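Local coordinates for laminin subunit ALPHA-1 (Mus musculus, PDB 2JD4), which forms a subunit of the basement membrane protein laminin-111, and probably helps attach laminin to cell surfaces through its LG4-5 domain pair, at residues G25-S30 with A187-R192; H31-L36 with E141-L146; Q37-R42 with I172-Q177; L49-F54 with H106-E111; S57-Y62 with R156-I161. The protein carries 4 engineered substitutions. One frame throughout, in Å; residues are numbered along the deposited sequence.

Interaction 1: residues G25-S30 with A187-R192; sequences GLSQNS and ASAVDR
One serine hydroxyl stands where a beta turn meets the end of an edge strand: S30 OG lies 2.9 Å from A189 O, to which it can give its proton, though a second acceptor competes for it. The same oxygen receives the backbone N-H of S27. With OG anti to the carbonyl carbon (chi1 -57°), the hydroxyl is folded back beside the S30 backbone N, which sets it between A189 O and the S27 N-H. A189 takes left-handed backbone angles (phi 46°, psi 48°) directly after strand 186-188, and its CB comes to 3.7 Å from S27 OG. Next to this, S30 CA makes a CA-H...O contact of 3.1 Å with S188 O. A water bridges the segments, 2.8 Å from S188 OG and 3.2 Å from S27 OG. L26 CB lies 3.9 Å from A189 O. A valine in place of S30 would probably leave the S27 N-H without its acceptor and the A189 carbonyl without the hydroxyl beside it. S27 OG in turn accepts the N-H of N29 at 3.0 Å, an ST turn inside the type I beta turn S27-S30, by which the chain enters strand 31-35 of the laminin G sandwich beside strand 186-188.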
# COMPACT_ATOMS: atom_id res chain seq x y z
N GLY A 25 6.00 -4.38 -0.80
CA GLY A 25 4.67 -3.94 -0.43
C GLY A 25 3.64 -3.91 -1.56
O GLY A 25 2.51 -3.48 -1.34
N LEU A 26 4.00 -4.36 -2.76
CA LEU A 26 3.04 -4.38 -3.87
C LEU A 26 1.93 -5.38 -3.54
O LEU A 26 0.77 -5.19 -3.91
CB LEU A 26 3.74 -4.74 -5.18
CG LEU A 26 4.73 -3.68 -5.66
CD1 LEU A 26 5.56 -4.26 -6.79
CD2 LEU A 26 3.98 -2.43 -6.13
N SER A 27 2.29 -6.46 -2.85
CA SER A 27 1.33 -7.45 -2.39
C SER A 27 1.69 -7.65 -0.92
O SER A 27 2.75 -7.19 -0.49
CB SER A 27 1.47 -8.78 -3.15
OG SER A 27 2.49 -9.58 -2.58
N GLN A 28 0.83 -8.30 -0.15
CA GLN A 28 1.12 -8.52 1.26
C GLN A 28 2.30 -9.48 1.42
O GLN A 28 2.87 -9.59 2.52
CB GLN A 28 -0.11 -9.07 1.99
CG GLN A 28 -1.27 -8.08 2.07
CD GLN A 28 -1.61 -7.66 3.50
OE1 GLN A 28 -2.06 -8.47 4.32
NE2 GLN A 28 -1.38 -6.39 3.81
N ASN A 29 2.68 -10.16 0.35
CA ASN A 29 3.80 -11.11 0.42
C ASN A 29 4.97 -10.85 -0.52
O ASN A 29 5.69 -11.77 -0.92
CB ASN A 29 3.29 -12.54 0.23
CG ASN A 29 2.38 -12.98 1.36
OD1 ASN A 29 2.83 -13.24 2.49
ND2 ASN A 29 1.09 -13.05 1.08
N SER A 30 5.18 -9.59 -0.88
CA SER A 30 6.31 -9.25 -1.73
C SER A 30 7.56 -9.47 -0.88
O SER A 30 7.62 -9.03 0.26
CB SER A 30 6.26 -7.77 -2.15
OG SER A 30 5.05 -7.47 -2.81
N ALA A 187 11.71 -15.50 -4.71
CA ALA A 187 11.11 -14.19 -4.56
C ALA A 187 9.67 -14.18 -5.04
O ALA A 187 9.22 -15.11 -5.71
CB ALA A 187 11.91 -13.16 -5.34
N SER A 188 8.95 -13.14 -4.68
CA SER A 188 7.58 -13.00 -5.10
C SER A 188 7.13 -11.55 -5.12
O SER A 188 7.42 -10.80 -4.19
CB SER A 188 6.65 -13.81 -4.19
OG SER A 188 5.29 -13.57 -4.52
N ALA A 189 6.47 -11.18 -6.21
CA ALA A 189 5.90 -9.85 -6.41
C ALA A 189 6.75 -8.63 -6.08
O ALA A 189 6.29 -7.71 -5.41
CB ALA A 189 4.57 -9.75 -5.64
N VAL A 190 7.99 -8.60 -6.56
CA VAL A 190 8.84 -7.45 -6.32
C VAL A 190 8.91 -6.61 -7.60
O VAL A 190 8.71 -7.13 -8.70
CB VAL A 190 10.26 -7.91 -5.90
CG1 VAL A 190 11.17 -6.71 -5.75
CG2 VAL A 190 10.18 -8.66 -4.56
N ASP A 191 9.15 -5.31 -7.46
CA ASP A 191 9.24 -4.44 -8.64
C ASP A 191 10.35 -3.40 -8.44
O ASP A 191 11.09 -3.46 -7.45
CB ASP A 191 7.90 -3.76 -8.90
CG ASP A 191 7.59 -3.60 -10.39
OD1 ASP A 191 6.40 -3.59 -10.75
OD2 ASP A 191 8.54 -3.48 -11.20
N ARG A 192 10.46 -2.46 -9.37
CA ARG A 192 11.48 -1.41 -9.30
C ARG A 192 10.96 -0.14 -8.63
O ARG A 192 9.75 0.07 -8.55
CB ARG A 192 11.95 -1.07 -10.72
CG ARG A 192 12.29 -2.30 -11.53
CD ARG A 192 11.89 -2.12 -12.98
NE ARG A 192 13.02 -1.79 -13.83
CZ ARG A 192 12.93 -1.54 -15.13
NH1 ARG A 192 11.75 -1.59 -15.74
NH2 ARG A 192 14.02 -1.27 -15.83
O HOH W 1 2.83 -12.68 -3.49

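Interaction 2: residues H31-L36 with E141-L146; sequences HLVLPL and ERKLYL
L36 lies across the start of the opposing strand, and following it outward shows how a leucine can close the end of a strand pair. Its CB rests 3.9 Å from R142 O. One bond further, CG comes to 4.1 Å from K143 N, and CD1 stays over that same nitrogen. The other branch, CD2, meets L144 CB at 4.2 Å, the two side chains crossing at a slant. CG is anti to the carbonyl carbon (chi1 -67°), which turns the isobutyl group back over the partner chain. An alanine here would probably strip the cover from the K143 backbone and open a gap beside L144.

The backbone of L36 also makes the last bond of the pair, its N-H reaching R142 O at 3.2 Å from well above the carbonyl plane, R142 being the centre of an inverse gamma turn. The R142 guanidinium lies with one face over L36 O, and its NH2 probably bonds S39 O, although the modelled distance is too short to be exact. Inside the strands the bonds are regular: L34 and L144 exchange two at 2.9 Å, both nearly straight, and L32 and L146 form the next hydrogen-bonded pair. On the face carrying V33 and Y145, V33 CG2 touches Y145 CD2 at 3.8 Å, and the same methyl meets the edge of the H31 ring.

Within its seven-stranded sheet, strand 31-35 runs antiparallel between 186-188 and 143-146, the latter followed by 58-64, while L146 packs on I169 and I172 of strand 167-174 in the facing sheet.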
# COMPACT_ATOMS: atom_id res chain seq x y z
N HIS A 31 8.57 -10.15 -1.43
CA HIS A 31 9.79 -10.40 -0.66
C HIS A 31 10.91 -11.00 -1.51
O HIS A 31 10.69 -11.40 -2.65
CB HIS A 31 9.50 -11.39 0.48
CG HIS A 31 9.28 -12.79 0.01
ND1 HIS A 31 8.13 -13.19 -0.65
CD2 HIS A 31 10.11 -13.86 -0.02
CE1 HIS A 31 8.27 -14.44 -1.06
NE2 HIS A 31 9.46 -14.86 -0.69
N LEU A 32 12.09 -11.05 -0.92
CA LEU A 32 13.27 -11.66 -1.52
C LEU A 32 13.81 -12.60 -0.43
O LEU A 32 13.79 -12.25 0.75
CB LEU A 32 14.36 -10.63 -1.83
CG LEU A 32 14.18 -9.57 -2.93
CD1 LEU A 32 15.44 -8.72 -3.01
CD2 LEU A 32 13.90 -10.24 -4.26
N VAL A 33 14.26 -13.78 -0.83
CA VAL A 33 14.85 -14.72 0.12
C VAL A 33 16.32 -14.74 -0.28
O VAL A 33 16.67 -15.20 -1.38
CB VAL A 33 14.24 -16.13 -0.02
CG1 VAL A 33 14.96 -17.09 0.93
CG2 VAL A 33 12.75 -16.08 0.31
N LEU A 34 17.17 -14.22 0.59
CA LEU A 34 18.60 -14.13 0.32
C LEU A 34 19.44 -15.11 1.13
O LEU A 34 19.22 -15.30 2.33
CB LEU A 34 19.07 -12.70 0.60
CG LEU A 34 18.32 -11.56 -0.08
CD1 LEU A 34 18.94 -10.24 0.33
CD2 LEU A 34 18.39 -11.73 -1.59
N PRO A 35 20.44 -15.72 0.49
CA PRO A 35 21.32 -16.68 1.16
C PRO A 35 22.31 -15.98 2.09
O PRO A 35 22.76 -14.88 1.79
CB PRO A 35 22.07 -17.36 -0.00
CG PRO A 35 21.36 -16.89 -1.26
CD PRO A 35 20.84 -15.54 -0.91
N LEU A 36 22.62 -16.61 3.22
CA LEU A 36 23.61 -16.08 4.16
C LEU A 36 24.69 -17.16 4.17
O LEU A 36 24.46 -18.26 4.67
CB LEU A 36 23.04 -15.93 5.57
CG LEU A 36 21.93 -14.91 5.84
CD1 LEU A 36 21.56 -14.95 7.32
CD2 LEU A 36 22.40 -13.52 5.44
N GLU A 141 18.36 -20.30 10.54
CA GLU A 141 18.63 -20.84 9.20
C GLU A 141 19.45 -19.84 8.39
O GLU A 141 19.32 -18.63 8.58
CB GLU A 141 17.32 -21.12 8.47
CG GLU A 141 16.53 -22.28 9.01
CD GLU A 141 17.21 -23.61 8.77
OE1 GLU A 141 18.28 -23.86 9.37
OE2 GLU A 141 16.68 -24.40 7.97
N ARG A 142 20.28 -20.36 7.49
CA ARG A 142 21.16 -19.56 6.64
C ARG A 142 20.38 -18.81 5.55
O ARG A 142 20.75 -18.87 4.37
CB ARG A 142 22.20 -20.46 5.97
CG ARG A 142 23.04 -21.33 6.91
CD ARG A 142 24.38 -20.69 7.21
NE ARG A 142 24.26 -19.56 8.12
CZ ARG A 142 25.19 -18.62 8.27
NH1 ARG A 142 26.32 -18.67 7.57
NH2 ARG A 142 25.00 -17.63 9.13
N LYS A 143 19.31 -18.12 5.93
CA LYS A 143 18.49 -17.38 4.96
C LYS A 143 17.87 -16.15 5.59
O LYS A 143 17.39 -16.19 6.72
CB LYS A 143 17.37 -18.27 4.43
CG LYS A 143 17.82 -19.52 3.69
CD LYS A 143 16.64 -20.41 3.31
CE LYS A 143 17.12 -21.69 2.62
NZ LYS A 143 16.01 -22.62 2.29
N LEU A 144 17.87 -15.04 4.85
CA LEU A 144 17.28 -13.81 5.36
C LEU A 144 16.13 -13.39 4.45
O LEU A 144 16.29 -13.34 3.24
CB LEU A 144 18.33 -12.69 5.45
CG LEU A 144 17.84 -11.31 5.90
CD1 LEU A 144 18.89 -10.61 6.75
CD2 LEU A 144 17.52 -10.47 4.68
N TYR A 145 14.98 -13.13 5.05
CA TYR A 145 13.81 -12.70 4.28
C TYR A 145 13.79 -11.18 4.30
O TYR A 145 13.75 -10.57 5.38
CB TYR A 145 12.52 -13.25 4.91
CG TYR A 145 12.45 -14.75 4.90
CD1 TYR A 145 13.11 -15.50 5.88
CD2 TYR A 145 11.76 -15.43 3.90
CE1 TYR A 145 13.06 -16.89 5.86
CE2 TYR A 145 11.71 -16.82 3.87
CZ TYR A 145 12.36 -17.54 4.85
OH TYR A 145 12.31 -18.92 4.83
N LEU A 146 13.83 -10.57 3.12
CA LEU A 146 13.85 -9.12 2.99
C LEU A 146 12.55 -8.52 2.42
O LEU A 146 12.04 -8.96 1.39
CB LEU A 146 15.03 -8.69 2.10
CG LEU A 146 15.27 -7.18 1.94
CD1 LEU A 146 15.73 -6.59 3.30
CD2 LEU A 146 16.33 -6.92 0.86

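Interaction 3: residues Q37-R42 with I172-Q177; sequences QQSDVR and IMVNGQ. Engineered in segment 37-42: Q37 (natural residue Asn).
A tight hairpin turn, V174 to Q177, meets the loop that carries the chain from strand 31-35 to strand 44-53, and two glutamines, Q38 and Q177, stack amide on amide where they join. Coming from opposite directions, the two planes lie 25° apart, with Q38 CD 3.4 Å from Q177 CD. Q38 CG approaches Q177 OE1 at 3.2 Å, while its NE2 sits over Q177 CB. The amides face each other without a hydrogen bond between them, so the contact rests on stacking rather than on a bond. The Q177 chain is extended, with CG anti to the backbone N (chi1 160°), which carries its amide out to the loop.

The turn is of type I', with N175 and G176 both in left-handed conformations and the backbones of V174 and Q177 bonded in both directions; it joins strands 167-174 and 177-178 of the laminin G domain. Water links the turn to the loop: one molecule lies 2.6 Å from S39 OG and donates to Q177 OE1 at 2.7 Å. S39 OG also leans on V174 CG1, 3.4 Å away. A second water accepts from N175 ND2 at 3.2 Å and, weakly, from D40 N. The rotation of the N175 amide is fixed by strand 44-53, its OD1 taking the N-H of Q46 and its ND2 giving to R44 O. Within the loop, D40 is gripped side-on by R42, NE to OD1 at 2.9 Å and NH2 to OD2 at 2.6 Å, both carboxylate oxygens being met on their syn sides.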
# COMPACT_ATOMS: atom_id res chain seq x y z
N GLN A 37 25.87 -16.85 3.63
CA GLN A 37 26.93 -17.86 3.59
C GLN A 37 28.15 -17.62 4.47
O GLN A 37 28.61 -18.54 5.15
CB GLN A 37 27.40 -18.07 2.15
CG GLN A 37 26.30 -18.42 1.17
CD GLN A 37 25.86 -17.22 0.34
OE1 GLN A 37 25.42 -16.21 0.88
NE2 GLN A 37 25.97 -17.34 -0.98
N GLN A 38 28.68 -16.40 4.47
CA GLN A 38 29.87 -16.14 5.26
C GLN A 38 29.61 -15.58 6.66
O GLN A 38 30.52 -15.50 7.48
CB GLN A 38 30.80 -15.18 4.51
CG GLN A 38 30.32 -13.74 4.46
CD GLN A 38 31.36 -12.80 3.89
OE1 GLN A 38 31.73 -12.92 2.72
NE2 GLN A 38 31.84 -11.88 4.71
N SER A 39 28.36 -15.22 6.92
CA SER A 39 28.02 -14.65 8.21
C SER A 39 27.86 -15.67 9.33
O SER A 39 27.26 -16.73 9.15
CB SER A 39 26.73 -13.83 8.09
OG SER A 39 26.89 -12.74 7.20
N ASP A 40 28.42 -15.35 10.49
CA ASP A 40 28.28 -16.19 11.68
C ASP A 40 27.55 -15.24 12.63
O ASP A 40 28.17 -14.42 13.29
CB ASP A 40 29.63 -16.56 12.29
CG ASP A 40 29.49 -17.53 13.46
OD1 ASP A 40 28.39 -17.60 14.04
OD2 ASP A 40 30.47 -18.21 13.80
N VAL A 41 26.23 -15.35 12.69
CA VAL A 41 25.44 -14.46 13.53
C VAL A 41 25.16 -14.93 14.95
O VAL A 41 24.46 -14.25 15.70
CB VAL A 41 24.08 -14.15 12.85
CG1 VAL A 41 24.32 -13.64 11.43
CG2 VAL A 41 23.22 -15.40 12.83
N ARG A 42 25.70 -16.08 15.32
CA ARG A 42 25.48 -16.63 16.66
C ARG A 42 25.76 -15.63 17.79
O ARG A 42 24.95 -15.49 18.72
CB ARG A 42 26.34 -17.88 16.86
CG ARG A 42 25.87 -19.08 16.04
CD ARG A 42 26.82 -20.25 16.20
NE ARG A 42 28.13 -19.97 15.61
CZ ARG A 42 29.16 -20.80 15.65
NH1 ARG A 42 29.04 -21.98 16.25
NH2 ARG A 42 30.31 -20.47 15.08
N ILE A 172 22.01 -3.96 1.19
CA ILE A 172 21.97 -4.39 2.58
C ILE A 172 23.22 -5.19 2.93
O ILE A 172 23.70 -6.00 2.13
CB ILE A 172 20.70 -5.24 2.87
CG1 ILE A 172 20.74 -5.79 4.30
CG2 ILE A 172 20.56 -6.35 1.84
CD1 ILE A 172 19.50 -6.60 4.70
N MET A 173 23.76 -4.92 4.12
CA MET A 173 24.96 -5.59 4.59
C MET A 173 24.69 -6.34 5.89
O MET A 173 23.92 -5.88 6.73
CB MET A 173 26.05 -4.57 4.88
CG MET A 173 26.52 -3.76 3.70
SD MET A 173 27.70 -2.53 4.29
CE MET A 173 28.80 -3.56 5.27
N VAL A 174 25.33 -7.50 6.04
CA VAL A 174 25.20 -8.30 7.25
C VAL A 174 26.63 -8.58 7.72
O VAL A 174 27.43 -9.14 6.96
CB VAL A 174 24.47 -9.63 6.98
CG1 VAL A 174 24.49 -10.50 8.23
CG2 VAL A 174 23.03 -9.37 6.57
N ASN A 175 26.95 -8.17 8.94
CA ASN A 175 28.30 -8.36 9.49
C ASN A 175 29.41 -7.94 8.51
O ASN A 175 30.36 -8.69 8.26
CB ASN A 175 28.50 -9.82 9.93
CG ASN A 175 27.64 -10.19 11.13
OD1 ASN A 175 26.75 -9.43 11.52
ND2 ASN A 175 27.90 -11.35 11.73
N GLY A 176 29.27 -6.74 7.95
CA GLY A 176 30.28 -6.21 7.04
C GLY A 176 30.27 -6.68 5.60
O GLY A 176 31.05 -6.18 4.78
N GLN A 177 29.40 -7.64 5.27
CA GLN A 177 29.32 -8.16 3.91
C GLN A 177 28.08 -7.67 3.18
O GLN A 177 26.97 -7.73 3.72
CB GLN A 177 29.31 -9.69 3.91
CG GLN A 177 28.76 -10.29 2.61
CD GLN A 177 28.29 -11.72 2.76
OE1 GLN A 177 27.70 -12.08 3.78
NE2 GLN A 177 28.53 -12.54 1.75
O HOH W 2 26.28 -14.03 5.05
O HOH W 3 30.65 -12.87 10.98

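Interaction 4: residues L49-F54 with H106-E111; sequences LSIRTF and HTVKTE
The carbonyl oxygen of H106 is held twice by the opposing strand: I51 N-H reaches it at 2.8 Å, and S50 CA makes a CA-H...O contact of 3.1 Å with it. L49 O is treated likewise, taking the N-H of V108 at 2.8 Å almost straight and the CA-H of T107. With the return bonds from L49 N and H106 N, two hydrogen-bonded antiparallel pairs enclose the non-hydrogen-bonded pair S50 and T107. Toward the core, L49 CD1 lies alongside V108, 4.1 Å from its CB. L49 has CG between its backbone N and carbonyl carbon (chi1 57°), which swings the branch toward V108. I51 CG2 slants against V108 CG2 at 4.1 Å. On its other edge strand 44-53 is bonded to strand 167-174, S50 pairing with G170 and R52 with C168; L49 also packs on I172.

H106 adds a polar end. Its ND1 is bonded to D122 and its NE2 to D102, and D122 also takes the backbone N-H of T107. Engaged at both nitrogens by carboxylates, the imidazole is fixed in rotation and is likely to favour its protonated, positively charged form.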
# COMPACT_ATOMS: atom_id res chain seq x y z
N LEU A 49 21.20 -1.09 6.12
CA LEU A 49 20.45 -0.97 4.86
C LEU A 49 19.94 0.45 4.70
O LEU A 49 20.00 1.25 5.62
CB LEU A 49 19.28 -1.96 4.86
CG LEU A 49 18.25 -1.89 5.99
CD1 LEU A 49 17.20 -0.83 5.66
CD2 LEU A 49 17.58 -3.24 6.17
N SER A 50 19.45 0.78 3.50
CA SER A 50 18.90 2.11 3.24
C SER A 50 17.44 1.90 2.87
O SER A 50 17.11 0.95 2.15
CB SER A 50 19.66 2.80 2.09
OG SER A 50 19.55 2.05 0.89
N ILE A 51 16.57 2.77 3.36
CA ILE A 51 15.15 2.62 3.10
C ILE A 51 14.46 3.95 2.82
O ILE A 51 14.88 5.00 3.30
CB ILE A 51 14.47 1.91 4.29
CG1 ILE A 51 13.02 1.54 3.95
CG2 ILE A 51 14.54 2.80 5.52
CD1 ILE A 51 12.41 0.55 4.94
N ARG A 52 13.41 3.89 2.00
CA ARG A 52 12.63 5.06 1.63
C ARG A 52 11.16 4.62 1.62
O ARG A 52 10.80 3.68 0.91
CB ARG A 52 13.03 5.54 0.24
CG ARG A 52 12.22 6.71 -0.26
CD ARG A 52 11.68 6.39 -1.63
NE ARG A 52 12.48 6.98 -2.68
CZ ARG A 52 12.34 6.71 -3.97
NH1 ARG A 52 11.42 5.84 -4.38
NH2 ARG A 52 13.13 7.31 -4.84
N THR A 53 10.32 5.32 2.37
CA THR A 53 8.91 4.92 2.47
C THR A 53 7.94 6.00 2.97
O THR A 53 8.34 6.99 3.58
CB THR A 53 8.80 3.71 3.43
OG1 THR A 53 7.44 3.28 3.52
CG2 THR A 53 9.30 4.10 4.82
N PHE A 54 6.65 5.79 2.70
CA PHE A 54 5.59 6.69 3.15
C PHE A 54 4.66 5.88 4.05
O PHE A 54 3.73 6.41 4.65
CB PHE A 54 4.75 7.22 1.97
CG PHE A 54 5.47 8.19 1.07
CD1 PHE A 54 5.97 7.78 -0.16
CD2 PHE A 54 5.59 9.53 1.43
CE1 PHE A 54 6.59 8.69 -1.02
CE2 PHE A 54 6.21 10.45 0.58
CZ PHE A 54 6.71 10.03 -0.65
N HIS A 106 16.80 6.94 4.09
CA HIS A 106 17.37 6.87 5.43
C HIS A 106 18.30 5.66 5.51
O HIS A 106 18.10 4.67 4.82
CB HIS A 106 16.27 6.70 6.48
CG HIS A 106 15.29 7.83 6.52
ND1 HIS A 106 15.62 9.09 6.96
CD2 HIS A 106 13.98 7.88 6.17
CE1 HIS A 106 14.56 9.87 6.88
NE2 HIS A 106 13.55 9.16 6.41
N THR A 107 19.33 5.76 6.35
CA THR A 107 20.24 4.64 6.54
C THR A 107 19.84 4.05 7.89
O THR A 107 19.62 4.79 8.85
CB THR A 107 21.70 5.09 6.58
OG1 THR A 107 21.89 6.00 7.67
CG2 THR A 107 22.08 5.79 5.28
N VAL A 108 19.73 2.73 7.96
CA VAL A 108 19.33 2.06 9.19
C VAL A 108 20.31 0.97 9.58
O VAL A 108 20.82 0.25 8.73
CB VAL A 108 17.92 1.44 9.04
CG1 VAL A 108 17.58 0.61 10.28
CG2 VAL A 108 16.89 2.55 8.83
N LYS A 109 20.57 0.84 10.87
CA LYS A 109 21.48 -0.17 11.37
C LYS A 109 20.90 -0.82 12.63
O LYS A 109 20.42 -0.12 13.52
CB LYS A 109 22.84 0.45 11.68
CG LYS A 109 23.90 -0.55 12.12
CD LYS A 109 25.03 0.14 12.89
CE LYS A 109 25.69 1.24 12.08
NZ LYS A 109 26.75 1.93 12.88
N THR A 110 20.91 -2.14 12.68
CA THR A 110 20.43 -2.86 13.86
C THR A 110 21.60 -3.71 14.32
O THR A 110 22.23 -4.40 13.52
CB THR A 110 19.20 -3.76 13.55
OG1 THR A 110 19.57 -4.78 12.61
CG2 THR A 110 18.06 -2.93 12.98
N GLU A 111 21.89 -3.66 15.61
CA GLU A 111 23.03 -4.40 16.13
C GLU A 111 22.85 -5.18 17.41
O GLU A 111 22.48 -4.63 18.44
CB GLU A 111 24.22 -3.47 16.32
CG GLU A 111 24.97 -3.12 15.06
CD GLU A 111 26.20 -2.29 15.36
OE1 GLU A 111 26.14 -1.05 15.19
OE2 GLU A 111 27.21 -2.88 15.79

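Interaction 5: residues S57-Y62 with R156-I161; sequences SGLIYY and RNIGTI
Apolar contacts dominate this meeting of strand and loop, and I158 supplies their centre. Its CD1 fits between two side chains of the strand, 3.9 Å from L59 CD1, which arrives at about a right angle, and 4.0 Å from Y62 CD1. The neighbouring ring atom, Y62 CE1, is approached by both CD1 and CG2 of I158, so the isoleucine meets the ring obliquely through two carbons. I158 has CG1 between its backbone N and carbonyl carbon (chi1 70°), which sends CD1 between L59 and Y62. Further along, I161 covers the beginning of the strand: CG2 lies 3.5 Å from G58 N, and CD1 meets S57 CB at 4.1 Å. The CG2 methyl packs on the backbone of G58, whose phi and psi angles call for glycine, since a CB would jam against the S57 carbonyl O.

Polar contact is sparse and runs through solvent. A water in the plane of the Y62 ring lies 2.7 Å from OH and donates to R156 O at 2.9 Å. The same OH is bonded to Y153, so the end of the ring has two partners. The loop carbonyls I158 O and I161 O both receive the amide NE2 of Q75, and S57 OG pairs with H163.

Strand 58-64 runs between 71-77 and 143-146, with a classic beta bulge at I60 and Y61 opposite L74. There I60 packs on L49 and I51 and Y61 on V47, all of strand 44-53 in the facing sheet, while L59 and Y62 receive the loop.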
# COMPACT_ATOMS: atom_id res chain seq x y z
N SER A 57 3.41 0.90 8.45
CA SER A 57 3.78 -0.40 9.00
C SER A 57 4.24 -1.43 7.98
O SER A 57 3.88 -1.37 6.80
CB SER A 57 2.60 -0.99 9.77
OG SER A 57 1.56 -1.37 8.87
N GLY A 58 5.03 -2.41 8.46
CA GLY A 58 5.52 -3.47 7.60
C GLY A 58 6.78 -4.17 8.10
O GLY A 58 7.54 -3.60 8.90
N LEU A 59 7.00 -5.40 7.64
CA LEU A 59 8.17 -6.18 8.03
C LEU A 59 9.32 -5.86 7.06
O LEU A 59 9.14 -5.94 5.85
CB LEU A 59 7.84 -7.68 8.01
CG LEU A 59 8.95 -8.65 8.45
CD1 LEU A 59 8.34 -9.93 9.02
CD2 LEU A 59 9.86 -8.97 7.27
N ILE A 60 10.48 -5.50 7.60
CA ILE A 60 11.63 -5.15 6.77
C ILE A 60 12.58 -6.34 6.55
O ILE A 60 13.03 -6.58 5.43
CB ILE A 60 12.37 -3.94 7.37
CG1 ILE A 60 11.40 -2.76 7.47
CG2 ILE A 60 13.58 -3.59 6.50
CD1 ILE A 60 11.90 -1.57 8.30
N TYR A 61 12.91 -7.08 7.62
CA TYR A 61 13.72 -8.29 7.48
C TYR A 61 13.43 -9.28 8.61
O TYR A 61 12.99 -8.89 9.70
CB TYR A 61 15.23 -7.99 7.40
CG TYR A 61 15.97 -7.72 8.69
CD1 TYR A 61 16.17 -8.73 9.64
CD2 TYR A 61 16.52 -6.47 8.95
CE1 TYR A 61 16.91 -8.50 10.80
CE2 TYR A 61 17.26 -6.23 10.11
CZ TYR A 61 17.45 -7.25 11.02
OH TYR A 61 18.18 -7.01 12.17
N TYR A 62 13.67 -10.56 8.33
CA TYR A 62 13.42 -11.63 9.28
C TYR A 62 14.36 -12.82 9.07
O TYR A 62 14.66 -13.19 7.93
CB TYR A 62 11.97 -12.08 9.13
CG TYR A 62 11.56 -13.30 9.92
CD1 TYR A 62 11.23 -13.21 11.28
CD2 TYR A 62 11.45 -14.55 9.31
CE1 TYR A 62 10.81 -14.33 11.99
CE2 TYR A 62 11.03 -15.67 10.01
CZ TYR A 62 10.71 -15.56 11.35
OH TYR A 62 10.29 -16.67 12.04
N ARG A 156 5.85 -17.05 13.78
CA ARG A 156 5.31 -17.03 15.14
C ARG A 156 6.08 -16.09 16.08
O ARG A 156 7.29 -15.89 15.94
CB ARG A 156 5.31 -18.45 15.73
CG ARG A 156 4.55 -19.48 14.89
CD ARG A 156 4.26 -20.76 15.66
NE ARG A 156 5.48 -21.45 16.09
CZ ARG A 156 6.21 -22.25 15.32
NH1 ARG A 156 5.87 -22.48 14.06
NH2 ARG A 156 7.31 -22.82 15.81
N ASN A 157 5.35 -15.53 17.04
CA ASN A 157 5.91 -14.64 18.05
C ASN A 157 6.62 -13.35 17.63
O ASN A 157 7.59 -12.95 18.26
CB ASN A 157 6.80 -15.45 19.00
CG ASN A 157 6.04 -16.55 19.73
OD1 ASN A 157 4.96 -16.32 20.28
ND2 ASN A 157 6.59 -17.75 19.73
N ILE A 158 6.14 -12.71 16.56
CA ILE A 158 6.71 -11.43 16.15
C ILE A 158 5.56 -10.45 15.93
O ILE A 158 5.72 -9.41 15.28
CB ILE A 158 7.60 -11.54 14.87
CG1 ILE A 158 6.76 -11.83 13.63
CG2 ILE A 158 8.66 -12.62 15.07
CD1 ILE A 158 7.59 -11.88 12.35
N GLY A 159 4.40 -10.79 16.49
CA GLY A 159 3.23 -9.93 16.38
C GLY A 159 2.43 -10.05 15.10
O GLY A 159 2.55 -11.02 14.36
N THR A 160 1.60 -9.04 14.85
CA THR A 160 0.75 -9.03 13.66
C THR A 160 1.38 -8.33 12.46
O THR A 160 0.84 -8.43 11.35
CB THR A 160 -0.60 -8.33 13.94
OG1 THR A 160 -0.35 -6.97 14.33
CG2 THR A 160 -1.36 -9.04 15.04
N ILE A 161 2.49 -7.64 12.66
CA ILE A 161 3.14 -6.93 11.55
C ILE A 161 4.01 -7.89 10.74
O ILE A 161 5.25 -7.84 10.79
CB ILE A 161 4.01 -5.75 12.05
CG1 ILE A 161 3.18 -4.81 12.93
CG2 ILE A 161 4.55 -4.94 10.85
CD1 ILE A 161 1.97 -4.22 12.24
O HOH W 4 9.78 -16.47 14.64

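In the fold
All five contacts belong to the first of the two laminin G sandwiches. Interactions 1, 2 and 5 share one sheet: S188 O meets H31 N at 3.1 Å between the first two, and Y145 N meets Y62 O at 2.9 Å between 2 and 5. Interactions 3 and 4 meet in the opposite sheet, where I172 packs on L49. Between interactions 4 and 5 the sheets meet through I51 CD1 and I60 CD1 at 4.0 Å, and T110 OG1 bonds Y61 OH at 2.7 Å. The magnesium ion bound at D70, L87, T137 and D139 lies about 10 Å from the side chain of V41, 12 Å from that of E141 and 13 Å from that of Y62.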